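Metazoan TIR-STING fusion (Crassostrea gigas, PDB 6WT6) fuses a TIR domain to a STING ligand-binding domain in one chain, which places it in the STING family. Local coordinates at residues Leu216-Pro221 with Ala276-Gly281; Phe220-Arg225 with Glu301-Ser306; Cys224-Ser229 with Gly281-Met286. One frame throughout, in Å; residues are numbered along the deposited sequence.

Contact 1: Leu216-Pro221 with Ala276-Gly281; sequences LFLFFP and AGEYIG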
ATOM      1  N   LEU A 216      18.081  -3.037  16.196  1.00 31.57           N
ATOM      2  CA  LEU A 216      17.959  -1.740  15.549  1.00 26.26           C
ATOM      3  C   LEU A 216      16.647  -1.107  15.993  1.00 29.27           C
ATOM      4  O   LEU A 216      15.572  -1.670  15.760  1.00 30.50           O
ATOM      5  CB  LEU A 216      17.998  -1.893  14.028  1.00 26.38           C
ATOM      6  CG  LEU A 216      17.767  -0.619  13.212  1.00 23.88           C
ATOM      7  CD1 LEU A 216      18.873   0.394  13.479  1.00 19.37           C
ATOM      8  CD2 LEU A 216      17.663  -0.938  11.728  1.00 20.99           C
ATOM      9  N   PHE A 217      16.731   0.049  16.643  1.00 29.47           N
ATOM     10  CA  PHE A 217      15.547   0.731  17.148  1.00 27.49           C
ATOM     11  C   PHE A 217      14.982   1.633  16.058  1.00 21.96           C
ATOM     12  O   PHE A 217      15.682   2.513  15.546  1.00 21.65           O
ATOM     13  CB  PHE A 217      15.879   1.519  18.415  1.00 29.29           C
ATOM     14  CG  PHE A 217      16.108   0.646  19.615  1.00 32.51           C
ATOM     15  CD1 PHE A 217      15.115   0.480  20.567  1.00 32.02           C
ATOM     16  CD2 PHE A 217      17.302  -0.038  19.773  1.00 34.82           C
ATOM     17  CE1 PHE A 217      15.315  -0.334  21.663  1.00 32.84           C
ATOM     18  CE2 PHE A 217      17.510  -0.858  20.869  1.00 35.15           C
ATOM     19  CZ  PHE A 217      16.515  -1.004  21.816  1.00 35.89           C
ATOM     20  N   LEU A 218      13.728   1.395  15.691  1.00 20.20           N
ATOM     21  CA  LEU A 218      13.054   2.111  14.616  1.00 19.95           C
ATOM     22  C   LEU A 218      12.026   3.046  15.234  1.00 23.44           C
ATOM     23  O   LEU A 218      11.116   2.597  15.940  1.00 26.00           O
ATOM     24  CB  LEU A 218      12.386   1.136  13.648  1.00 19.54           C
ATOM     25  CG  LEU A 218      13.293   0.111  12.967  1.00 17.57           C
ATOM     26  CD1 LEU A 218      12.448  -0.960  12.306  1.00 15.13           C
ATOM     27  CD2 LEU A 218      14.208   0.793  11.950  1.00 19.89           C
ATOM     28  N   PHE A 219      12.170   4.340  14.971  1.00 24.20           N
ATOM     29  CA  PHE A 219      11.400   5.358  15.671  1.00 23.10           C
ATOM     30  C   PHE A 219      10.167   5.738  14.867  1.00 22.90           C
ATOM     31  O   PHE A 219      10.255   6.013  13.665  1.00 21.12           O
ATOM     32  CB  PHE A 219      12.271   6.578  15.970  1.00 27.79           C
ATOM     33  CG  PHE A 219      13.314   6.312  17.015  1.00 31.06           C
ATOM     34  CD1 PHE A 219      13.027   6.487  18.359  1.00 32.28           C
ATOM     35  CD2 PHE A 219      14.567   5.840  16.659  1.00 31.61           C
ATOM     36  CE1 PHE A 219      13.980   6.221  19.325  1.00 34.87           C
ATOM     37  CE2 PHE A 219      15.524   5.575  17.623  1.00 31.83           C
ATOM     38  CZ  PHE A 219      15.230   5.763  18.956  1.00 31.22           C
ATOM     39  N   PHE A 220       9.022   5.754  15.547  1.00 24.16           N
ATOM     40  CA  PHE A 220       7.707   5.916  14.930  1.00 22.80           C
ATOM     41  C   PHE A 220       6.977   7.011  15.702  1.00 21.49           C
ATOM     42  O   PHE A 220       6.151   6.723  16.579  1.00 19.84           O
ATOM     43  CB  PHE A 220       6.943   4.586  14.955  1.00 21.63           C
ATOM     44  CG  PHE A 220       5.749   4.524  14.033  1.00 21.17           C
ATOM     45  CD1 PHE A 220       4.930   5.628  13.827  1.00 25.85           C
ATOM     46  CD2 PHE A 220       5.436   3.338  13.385  1.00 16.49           C
ATOM     47  CE1 PHE A 220       3.834   5.550  12.984  1.00 23.76           C
ATOM     48  CE2 PHE A 220       4.342   3.253  12.546  1.00 18.30           C
ATOM     49  CZ  PHE A 220       3.540   4.362  12.342  1.00 20.10           C
ATOM     50  N   PRO A 221       7.269   8.278  15.410  1.00 17.88           N
ATOM     51  CA  PRO A 221       6.512   9.368  16.036  1.00 21.22           C
ATOM     52  C   PRO A 221       5.064   9.357  15.573  1.00 23.32           C
ATOM     53  O   PRO A 221       4.773   9.130  14.397  1.00 21.64           O
ATOM     54  CB  PRO A 221       7.244  10.628  15.558  1.00 13.66           C
ATOM     55  CG  PRO A 221       7.887  10.213  14.269  1.00 13.59           C
ATOM     56  CD  PRO A 221       8.288   8.778  14.471  1.00 16.65           C
ATOM     57  N   ALA A 276      21.830   1.543  17.932  1.00 29.37           N
ATOM     58  CA  ALA A 276      21.608   1.866  16.532  1.00 29.90           C
ATOM     59  C   ALA A 276      20.152   2.266  16.361  1.00 28.26           C
ATOM     60  O   ALA A 276      19.249   1.548  16.802  1.00 26.41           O
ATOM     61  CB  ALA A 276      21.947   0.680  15.635  1.00 31.92           C
ATOM     62  N   GLY A 277      19.916   3.409  15.743  1.00 23.58           N
ATOM     63  CA  GLY A 277      18.564   3.929  15.651  1.00 24.87           C
ATOM     64  C   GLY A 277      18.364   4.793  14.426  1.00 25.26           C
ATOM     65  O   GLY A 277      19.297   5.432  13.925  1.00 28.27           O
ATOM     66  N   GLU A 278      17.123   4.818  13.951  1.00 20.15           N
ATOM     67  CA  GLU A 278      16.739   5.666  12.835  1.00 22.41           C
ATOM     68  C   GLU A 278      15.221   5.754  12.802  1.00 24.89           C
ATOM     69  O   GLU A 278      14.519   4.959  13.433  1.00 25.07           O
ATOM     70  CB  GLU A 278      17.284   5.126  11.510  1.00 24.85           C
ATOM     71  CG  GLU A 278      16.746   3.749  11.144  1.00 25.89           C
ATOM     72  CD  GLU A 278      17.536   3.090  10.028  1.00 30.53           C
ATOM     73  OE1 GLU A 278      18.769   3.276   9.990  1.00 30.91           O
ATOM     74  OE2 GLU A 278      16.923   2.393   9.188  1.00 29.75           O
ATOM     75  N   TYR A 279      14.724   6.744  12.069  1.00 26.83           N
ATOM     76  CA  TYR A 279      13.295   6.837  11.822  1.00 23.99           C
ATOM     77  C   TYR A 279      12.866   5.787  10.802  1.00 26.48           C
ATOM     78  O   TYR A 279      13.647   5.366   9.946  1.00 24.86           O
ATOM     79  CB  TYR A 279      12.923   8.231  11.306  1.00 23.34           C
ATOM     80  CG  TYR A 279      12.958   9.339  12.341  1.00 21.92           C
ATOM     81  CD1 TYR A 279      11.898   9.530  13.216  1.00 17.72           C
ATOM     82  CD2 TYR A 279      14.037  10.208  12.420  1.00 23.32           C
ATOM     83  CE1 TYR A 279      11.919  10.542  14.152  1.00 24.77           C
ATOM     84  CE2 TYR A 279      14.069  11.224  13.356  1.00 28.61           C
ATOM     85  CZ  TYR A 279      13.007  11.389  14.217  1.00 27.31           C
ATOM     86  OH  TYR A 279      13.030  12.402  15.146  1.00 25.87           O
ATOM     87  N   ILE A 280      11.612   5.355  10.911  1.00 32.32           N
ATOM     88  CA  ILE A 280      10.946   4.619   9.838  1.00 32.05           C
ATOM     89  C   ILE A 280      10.558   5.661   8.792  1.00 34.66           C
ATOM     90  O   ILE A 280       9.540   6.345   8.930  1.00 31.16           O
ATOM     91  CB  ILE A 280       9.729   3.840  10.342  1.00 30.11           C
ATOM     92  CG1 ILE A 280      10.122   2.923  11.498  1.00 23.16           C
ATOM     93  CG2 ILE A 280       9.107   3.040   9.207  1.00 30.38           C
ATOM     94  CD1 ILE A 280       8.984   2.068  12.013  1.00 17.18           C
ATOM     95  N   GLY A 281      11.375   5.794   7.743  1.00 32.51           N
ATOM     96  CA  GLY A 281      11.231   6.919   6.833  1.00 26.68           C
ATOM     97  C   GLY A 281       9.930   6.925   6.054  1.00 29.67           C
ATOM     98  O   GLY A 281       9.451   7.990   5.652  1.00 31.12           O
TER
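Parallel pairing of two neighbouring strands of the mixed sheet sets Phe217 and Phe219 against the backbone of 276-280. Phe217 N donates to Ala276 O at 2.9 Å, with 168° at the hydrogen, and Phe217 O accepts from Glu278 N at 3.2 Å. Phe219 repeats the pattern: its N reaches Glu278 O at 2.9 Å, and its O takes the N-H of Ile280 at 3.1 Å. That alternation, one residue straddling two partners, is the signature of a parallel ladder. Within the STING ligand-binding domain, strand 212-221 lies between 272-279 and 327-332, the latter bonding Leu216, Leu218 and Phe220 through their backbones. With CG beside the backbone N (chi1 -70°), the Phe219 ring lies next to Gly277, and chi2 -88° turns its edge there, CE2 4.0 Å from Gly277 CA; helix 341-356 packs on this face. On the other face of the sheet, Leu218 and Glu278 run side by side, Leu218 CD2 4.0 Å from Glu278 CG, and Glu278 OE2 is hydrogen-bonded to Tyr187 of helix 176-204. Leu218 CB also meets Ile280 CG1 at 3.6 Å. Pro221 crosses Tyr279 at about a right angle, Pro221 CD approaching the ring edge 3.9 Å from Tyr279 CD1.

Contact 2: Phe220-Arg225 with Glu301-Ser306; sequences FPQSCR and EKYVQS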
ATOM      1  N   PHE A 220       9.022   5.754  15.547  1.00 24.16           N
ATOM      2  CA  PHE A 220       7.707   5.916  14.930  1.00 22.80           C
ATOM      3  C   PHE A 220       6.977   7.011  15.702  1.00 21.49           C
ATOM      4  O   PHE A 220       6.151   6.723  16.579  1.00 19.84           O
ATOM      5  CB  PHE A 220       6.943   4.586  14.955  1.00 21.63           C
ATOM      6  CG  PHE A 220       5.749   4.524  14.033  1.00 21.17           C
ATOM      7  CD1 PHE A 220       4.930   5.628  13.827  1.00 25.85           C
ATOM      8  CD2 PHE A 220       5.436   3.338  13.385  1.00 16.49           C
ATOM      9  CE1 PHE A 220       3.834   5.550  12.984  1.00 23.76           C
ATOM     10  CE2 PHE A 220       4.342   3.253  12.546  1.00 18.30           C
ATOM     11  CZ  PHE A 220       3.540   4.362  12.342  1.00 20.10           C
ATOM     12  N   PRO A 221       7.269   8.278  15.410  1.00 17.88           N
ATOM     13  CA  PRO A 221       6.512   9.368  16.036  1.00 21.22           C
ATOM     14  C   PRO A 221       5.064   9.357  15.573  1.00 23.32           C
ATOM     15  O   PRO A 221       4.773   9.130  14.397  1.00 21.64           O
ATOM     16  CB  PRO A 221       7.244  10.628  15.558  1.00 13.66           C
ATOM     17  CG  PRO A 221       7.887  10.213  14.269  1.00 13.59           C
ATOM     18  CD  PRO A 221       8.288   8.778  14.471  1.00 16.65           C
ATOM     19  N   GLN A 222       4.148   9.617  16.515  1.00 24.50           N
ATOM     20  CA  GLN A 222       2.725   9.528  16.199  1.00 24.80           C
ATOM     21  C   GLN A 222       2.316  10.522  15.119  1.00 23.54           C
ATOM     22  O   GLN A 222       1.401  10.246  14.337  1.00 28.04           O
ATOM     23  CB  GLN A 222       1.886   9.752  17.457  1.00 28.29           C
ATOM     24  CG  GLN A 222       0.386   9.645  17.216  1.00 30.38           C
ATOM     25  CD  GLN A 222      -0.423   9.795  18.486  1.00 33.98           C
ATOM     26  OE1 GLN A 222       0.129   9.977  19.568  1.00 37.74           O
ATOM     27  NE2 GLN A 222      -1.741   9.719  18.359  1.00 33.93           N
ATOM     28  N   SER A 223       2.964  11.684  15.062  1.00 23.36           N
ATOM     29  CA  SER A 223       2.623  12.640  14.016  1.00 21.88           C
ATOM     30  C   SER A 223       3.127  12.207  12.650  1.00 20.19           C
ATOM     31  O   SER A 223       2.750  12.829  11.649  1.00 23.53           O
ATOM     32  CB  SER A 223       3.190  14.019  14.344  1.00 18.42           C
ATOM     33  OG  SER A 223       4.579  14.059  14.068  1.00 23.93           O
ATOM     34  N   CYS A 224       3.972  11.173  12.597  1.00 16.92           N
ATOM     35  CA  CYS A 224       4.638  10.658  11.403  1.00 18.67           C
ATOM     36  C   CYS A 224       5.656  11.635  10.828  1.00 20.87           C
ATOM     37  O   CYS A 224       6.194  11.383   9.741  1.00 27.06           O
ATOM     38  CB  CYS A 224       3.630  10.252  10.322  1.00 15.51           C
ATOM     39  SG  CYS A 224       2.430   9.036  10.914  1.00 22.41           S
ATOM     40  N   ARG A 225       5.934  12.741  11.518  1.00 17.42           N
ATOM     41  CA  ARG A 225       6.983  13.658  11.091  1.00 24.67           C
ATOM     42  C   ARG A 225       8.342  13.053  11.402  1.00 26.80           C
ATOM     43  O   ARG A 225       8.671  12.809  12.566  1.00 22.21           O
ATOM     44  CB  ARG A 225       6.841  15.006  11.792  1.00 34.68           C
ATOM     45  CG  ARG A 225       5.762  15.894  11.241  1.00 42.71           C
ATOM     46  CD  ARG A 225       5.661  17.194  12.027  1.00 43.92           C
ATOM     47  NE  ARG A 225       5.392  16.959  13.443  1.00 45.93           N
ATOM     48  CZ  ARG A 225       5.422  17.908  14.374  1.00 52.41           C
ATOM     49  NH1 ARG A 225       5.706  19.159  14.038  1.00 48.37           N
ATOM     50  NH2 ARG A 225       5.169  17.605  15.642  1.00 56.86           N
ATOM     51  N   GLU A 301      -7.467   9.690   9.892  1.00 25.04           N
ATOM     52  CA  GLU A 301      -7.018   8.624   9.003  1.00 24.72           C
ATOM     53  C   GLU A 301      -5.508   8.455   9.059  1.00 29.00           C
ATOM     54  O   GLU A 301      -5.007   7.341   8.875  1.00 26.18           O
ATOM     55  CB  GLU A 301      -7.460   8.893   7.564  1.00 26.20           C
ATOM     56  CG  GLU A 301      -8.945   9.110   7.397  1.00 36.23           C
ATOM     57  CD  GLU A 301      -9.299  10.579   7.339  1.00 43.58           C
ATOM     58  OE1 GLU A 301      -8.938  11.246   6.339  1.00 44.57           O
ATOM     59  OE2 GLU A 301      -9.922  11.061   8.310  1.00 40.77           O
ATOM     60  N   LYS A 302      -4.769   9.540   9.311  1.00 26.32           N
ATOM     61  CA  LYS A 302      -3.326   9.408   9.473  1.00 25.32           C
ATOM     62  C   LYS A 302      -2.996   8.455  10.617  1.00 22.25           C
ATOM     63  O   LYS A 302      -2.085   7.627  10.503  1.00 18.82           O
ATOM     64  CB  LYS A 302      -2.687  10.778   9.706  1.00 22.01           C
ATOM     65  CG  LYS A 302      -1.168  10.725   9.773  1.00 21.69           C
ATOM     66  CD  LYS A 302      -0.535  12.089   9.970  1.00 17.78           C
ATOM     67  CE  LYS A 302      -0.721  12.594  11.391  1.00 20.89           C
ATOM     68  NZ  LYS A 302       0.054  13.847  11.631  1.00 24.21           N
ATOM     69  N   TYR A 303      -3.746   8.540  11.716  1.00 24.06           N
ATOM     70  CA  TYR A 303      -3.519   7.636  12.839  1.00 24.45           C
ATOM     71  C   TYR A 303      -3.953   6.214  12.503  1.00 28.54           C
ATOM     72  O   TYR A 303      -3.248   5.253  12.826  1.00 27.22           O
ATOM     73  CB  TYR A 303      -4.257   8.143  14.077  1.00 22.26           C
ATOM     74  CG  TYR A 303      -3.759   9.476  14.589  1.00 21.74           C
ATOM     75  CD1 TYR A 303      -2.430   9.846  14.438  1.00 19.52           C
ATOM     76  CD2 TYR A 303      -4.618  10.362  15.224  1.00 24.36           C
ATOM     77  CE1 TYR A 303      -1.969  11.056  14.903  1.00 21.47           C
ATOM     78  CE2 TYR A 303      -4.163  11.583  15.694  1.00 28.50           C
ATOM     79  CZ  TYR A 303      -2.837  11.923  15.529  1.00 25.72           C
ATOM     80  OH  TYR A 303      -2.369  13.128  15.992  1.00 26.86           O
ATOM     81  N   VAL A 304      -5.110   6.062  11.854  1.00 28.28           N
ATOM     82  CA  VAL A 304      -5.613   4.731  11.520  1.00 29.92           C
ATOM     83  C   VAL A 304      -4.689   4.043  10.521  1.00 27.88           C
ATOM     84  O   VAL A 304      -4.297   2.883  10.709  1.00 27.13           O
ATOM     85  CB  VAL A 304      -7.054   4.819  10.989  1.00 26.75           C
ATOM     86  CG1 VAL A 304      -7.463   3.503  10.347  1.00 22.88           C
ATOM     87  CG2 VAL A 304      -8.008   5.189  12.115  1.00 22.06           C
ATOM     88  N   GLN A 305      -4.336   4.748   9.440  1.00 22.82           N
ATOM     89  CA  GLN A 305      -3.418   4.197   8.446  1.00 18.18           C
ATOM     90  C   GLN A 305      -2.089   3.799   9.077  1.00 27.67           C
ATOM     91  O   GLN A 305      -1.539   2.734   8.768  1.00 27.25           O
ATOM     92  CB  GLN A 305      -3.183   5.209   7.323  1.00 14.09           C
ATOM     93  CG  GLN A 305      -4.409   5.529   6.477  1.00 21.39           C
ATOM     94  CD  GLN A 305      -4.586   4.597   5.297  1.00 27.87           C
ATOM     95  OE1 GLN A 305      -3.969   3.533   5.227  1.00 28.48           O
ATOM     96  NE2 GLN A 305      -5.429   4.999   4.351  1.00 31.26           N
ATOM     97  N   SER A 306      -1.559   4.635   9.974  1.00 25.15           N
ATOM     98  CA  SER A 306      -0.241   4.364  10.538  1.00 23.02           C
ATOM     99  C   SER A 306      -0.264   3.208  11.535  1.00 22.03           C
ATOM    100  O   SER A 306       0.763   2.545  11.725  1.00 27.88           O
ATOM    101  CB  SER A 306       0.322   5.630  11.190  1.00 25.37           C
ATOM    102  OG  SER A 306      -0.529   6.101  12.215  1.00 26.87           O
TER
HETATM  103  O   HOH W   1       0.153   7.532  14.186  1.00 23.75           O
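Gln222 and Tyr303 cross at about a right angle where the type I beta turn Pro221-Cys224, at the end of strand 212-221, meets helix 299-319 of the STING domain. The Gln222 chain is fully extended, with CG anti to the backbone N (chi1 -179°), which carries NE2 over one face of the Tyr303 ring, offset toward the rim. Amide and ring planes stand 56° apart, so the two groups are not stacked flat. Gln222 O approaches the edge of the same ring, in its plane, 3.5 Å from Tyr303 CE1. Tyr303 also packs on Phe103 of the second subunit. Lys302, bent at its third torsion, brings NZ to within 2.9 Å of Ser223 O, well off the carbonyl direction (C=O...N 118°), while Glu290 forms a salt bridge with the same ammonium. At the last residue of the turn, Cys224 SG sits 4.0 Å from Ser306 CB. Ser306 CB in turn lies in the plane of the Phe220 ring, at its edge, 3.6 Å from Phe220 CZ. A water donates to Gln222 O at 3.0 Å; its link to Ser306 OG is doubtful. Ser223 OG, also hydrogen-bonded to Asp334, makes an ST turn, accepting from Arg225 N at 3.2 Å.

Contact 3: Cys224-Ser229 with Gly281-Met286; sequences CRCRDS and GVIHTM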
ATOM      1  N   CYS A 224       3.972  11.173  12.597  1.00 16.92           N
ATOM      2  CA  CYS A 224       4.638  10.658  11.403  1.00 18.67           C
ATOM      3  C   CYS A 224       5.656  11.635  10.828  1.00 20.87           C
ATOM      4  O   CYS A 224       6.194  11.383   9.741  1.00 27.06           O
ATOM      5  CB  CYS A 224       3.630  10.252  10.322  1.00 15.51           C
ATOM      6  SG  CYS A 224       2.430   9.036  10.914  1.00 22.41           S
ATOM      7  N   ARG A 225       5.934  12.741  11.518  1.00 17.42           N
ATOM      8  CA  ARG A 225       6.983  13.658  11.091  1.00 24.67           C
ATOM      9  C   ARG A 225       8.342  13.053  11.402  1.00 26.80           C
ATOM     10  O   ARG A 225       8.671  12.809  12.566  1.00 22.21           O
ATOM     11  CB  ARG A 225       6.841  15.006  11.792  1.00 34.68           C
ATOM     12  CG  ARG A 225       5.762  15.894  11.241  1.00 42.71           C
ATOM     13  CD  ARG A 225       5.661  17.194  12.027  1.00 43.92           C
ATOM     14  NE  ARG A 225       5.392  16.959  13.443  1.00 45.93           N
ATOM     15  CZ  ARG A 225       5.422  17.908  14.374  1.00 52.41           C
ATOM     16  NH1 ARG A 225       5.706  19.159  14.038  1.00 48.37           N
ATOM     17  NH2 ARG A 225       5.169  17.605  15.642  1.00 56.86           N
ATOM     18  N   CYS A 226       9.132  12.814  10.365  1.00 29.51           N
ATOM     19  CA  CYS A 226      10.493  12.333  10.531  1.00 30.02           C
ATOM     20  C   CYS A 226      11.461  13.502  10.424  1.00 31.30           C
ATOM     21  O   CYS A 226      11.318  14.367   9.555  1.00 33.53           O
ATOM     22  CB  CYS A 226      10.832  11.267   9.488  1.00 30.63           C
ATOM     23  SG  CYS A 226       9.741   9.823   9.541  1.00 31.63           S
ATOM     24  N   ARG A 227      12.437  13.526  11.321  1.00 29.55           N
ATOM     25  CA  ARG A 227      13.497  14.517  11.315  1.00 29.10           C
ATOM     26  C   ARG A 227      14.743  13.929  10.658  1.00 32.95           C
ATOM     27  O   ARG A 227      14.838  12.722  10.427  1.00 33.25           O
ATOM     28  CB  ARG A 227      13.779  14.988  12.746  1.00 25.69           C
ATOM     29  CG  ARG A 227      12.501  15.384  13.492  1.00 25.78           C
ATOM     30  CD  ARG A 227      12.760  15.961  14.864  1.00 33.54           C
ATOM     31  NE  ARG A 227      13.247  17.332  14.780  1.00 42.99           N
ATOM     32  CZ  ARG A 227      13.363  18.148  15.821  1.00 44.64           C
ATOM     33  NH1 ARG A 227      13.024  17.734  17.035  1.00 45.23           N
ATOM     34  NH2 ARG A 227      13.819  19.380  15.646  1.00 49.15           N
ATOM     35  N   ASP A 228      15.696  14.806  10.328  1.00 37.33           N
ATOM     36  CA  ASP A 228      16.903  14.345   9.647  1.00 39.77           C
ATOM     37  C   ASP A 228      17.692  13.370  10.508  1.00 40.18           C
ATOM     38  O   ASP A 228      18.332  12.452   9.982  1.00 43.76           O
ATOM     39  CB  ASP A 228      17.782  15.533   9.253  1.00 45.80           C
ATOM     40  CG  ASP A 228      17.306  16.222   7.988  1.00 55.55           C
ATOM     41  OD1 ASP A 228      16.801  15.531   7.073  1.00 57.67           O
ATOM     42  OD2 ASP A 228      17.441  17.461   7.907  1.00 61.13           O
ATOM     43  N   SER A 229      17.654  13.549  11.825  1.00 37.45           N
ATOM     44  CA  SER A 229      18.339  12.665  12.755  1.00 34.36           C
ATOM     45  C   SER A 229      17.522  12.595  14.035  1.00 34.37           C
ATOM     46  O   SER A 229      16.944  13.599  14.456  1.00 30.46           O
ATOM     47  CB  SER A 229      19.758  13.167  13.050  1.00 35.35           C
ATOM     48  OG  SER A 229      20.345  12.446  14.115  1.00 39.69           O
ATOM     49  N   GLY A 281      11.375   5.794   7.743  1.00 32.51           N
ATOM     50  CA  GLY A 281      11.231   6.919   6.833  1.00 26.68           C
ATOM     51  C   GLY A 281       9.930   6.925   6.054  1.00 29.67           C
ATOM     52  O   GLY A 281       9.451   7.990   5.652  1.00 31.12           O
ATOM     53  N   VAL A 282       9.335   5.748   5.841  1.00 25.27           N
ATOM     54  CA  VAL A 282       8.147   5.664   4.996  1.00 23.66           C
ATOM     55  C   VAL A 282       6.950   6.369   5.634  1.00 26.00           C
ATOM     56  O   VAL A 282       6.067   6.865   4.923  1.00 27.86           O
ATOM     57  CB  VAL A 282       7.837   4.189   4.670  1.00 28.02           C
ATOM     58  CG1 VAL A 282       7.350   3.446   5.908  1.00 27.59           C
ATOM     59  CG2 VAL A 282       6.817   4.091   3.539  1.00 32.47           C
ATOM     60  N   ILE A 283       6.897   6.454   6.967  1.00 25.98           N
ATOM     61  CA  ILE A 283       5.729   7.059   7.606  1.00 24.17           C
ATOM     62  C   ILE A 283       5.628   8.551   7.314  1.00 19.54           C
ATOM     63  O   ILE A 283       4.533   9.117   7.393  1.00 21.95           O
ATOM     64  CB  ILE A 283       5.725   6.808   9.128  1.00 23.19           C
ATOM     65  CG1 ILE A 283       6.807   7.637   9.820  1.00 19.78           C
ATOM     66  CG2 ILE A 283       5.904   5.323   9.417  1.00 27.12           C
ATOM     67  CD1 ILE A 283       6.962   7.337  11.304  1.00 13.50           C
ATOM     68  N   HIS A 284       6.739   9.199   6.947  1.00 21.11           N
ATOM     69  CA  HIS A 284       6.705  10.625   6.636  1.00 23.29           C
ATOM     70  C   HIS A 284       5.755  10.927   5.485  1.00 26.70           C
ATOM     71  O   HIS A 284       5.247  12.051   5.377  1.00 31.10           O
ATOM     72  CB  HIS A 284       8.111  11.123   6.301  1.00 23.43           C
ATOM     73  CG  HIS A 284       8.245  12.614   6.329  1.00 24.13           C
ATOM     74  ND1 HIS A 284       8.372  13.324   7.504  1.00 25.60           N
ATOM     75  CD2 HIS A 284       8.263  13.529   5.331  1.00 26.10           C
ATOM     76  CE1 HIS A 284       8.468  14.612   7.228  1.00 27.44           C
ATOM     77  NE2 HIS A 284       8.402  14.764   5.916  1.00 26.95           N
ATOM     78  N   THR A 285       5.513   9.940   4.621  1.00 25.31           N
ATOM     79  CA  THR A 285       4.574  10.108   3.519  1.00 20.82           C
ATOM     80  C   THR A 285       3.178  10.439   4.029  1.00 18.43           C
ATOM     81  O   THR A 285       2.484  11.282   3.450  1.00 19.09           O
ATOM     82  CB  THR A 285       4.557   8.835   2.667  1.00 21.52           C
ATOM     83  OG1 THR A 285       5.804   8.721   1.973  1.00 20.94           O
ATOM     84  CG2 THR A 285       3.414   8.858   1.659  1.00 23.66           C
ATOM     85  N   MET A 286       2.753   9.797   5.122  1.00 13.68           N
ATOM     86  CA  MET A 286       1.434  10.081   5.678  1.00 17.83           C
ATOM     87  C   MET A 286       1.356  11.503   6.230  1.00 19.43           C
ATOM     88  O   MET A 286       0.311  12.153   6.129  1.00 19.32           O
ATOM     89  CB  MET A 286       1.085   9.053   6.755  1.00 20.42           C
ATOM     90  CG  MET A 286       0.688   7.690   6.186  1.00 23.93           C
ATOM     91  SD  MET A 286       0.482   6.400   7.432  1.00 24.53           S
ATOM     92  CE  MET A 286       2.181   6.081   7.895  1.00 17.10           C
TER
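Cys226 N donates to His284 ND1 at 3.0 Å with 171° at the hydrogen, fastening the loop that follows strand 212-221 to segment 281-286, which runs on into helix 284-291 of the STING domain. The donor lies only 12° out of the imidazole plane, so ND1 receives it at the ring edge; a neutral His284 would then be expected to carry its proton on NE2. With CG anti to the backbone N (chi1 -164°), the ring is placed with its ND1 edge at the Cys226 amide. Two residues before Cys226, Cys224 O accepts a CA-H...O contact from His284 CA at 3.2 Å, and Cys224 CB rests 3.3 Å from Ile283 O. Cys226 SG packs against two neighbours, 3.7 Å from Ile283 CG1 and 3.9 Å from His284 CB. In the next shell, Phe287 meets the His284 ring, Tyr279 touches Cys226, and Ile283 is lodged against Phe220, Pro221 and Phe309 of helix 299-319. His284 N bonds to Gly281 O, three residues back, at 3.2 Å as the chain turns toward helix 284-291. Met286 touches Phe179 of helix 176-204, while its CE lies 4.2 Å from Cys224 SG.

How the contacts relate
From the N terminus, 216-221, 220-225 and 224-229 overlap to form one continuous run, and each later finds a different partner. Contact 1 closes a loop of 54 intervening residues, contact 3 one of 51 and contact 2 one of 75. Contacts 2 and 3 start from the same stretch, sharing Cys224 and Arg225, and contact 3 closes the shorter loop, whereas contacts 1 and 3 cross and share Gly281. Together they tie the sheet, the loop after strand 212-221, and helices 284-291 and 299-319. Close packing makes the joints: Ile283 CD1 lies 3.7 Å from Phe220 CD1, bridging all three contacts, and Met286 SD lies 3.7 Å from Ser306 N, linking contacts 2 and 3.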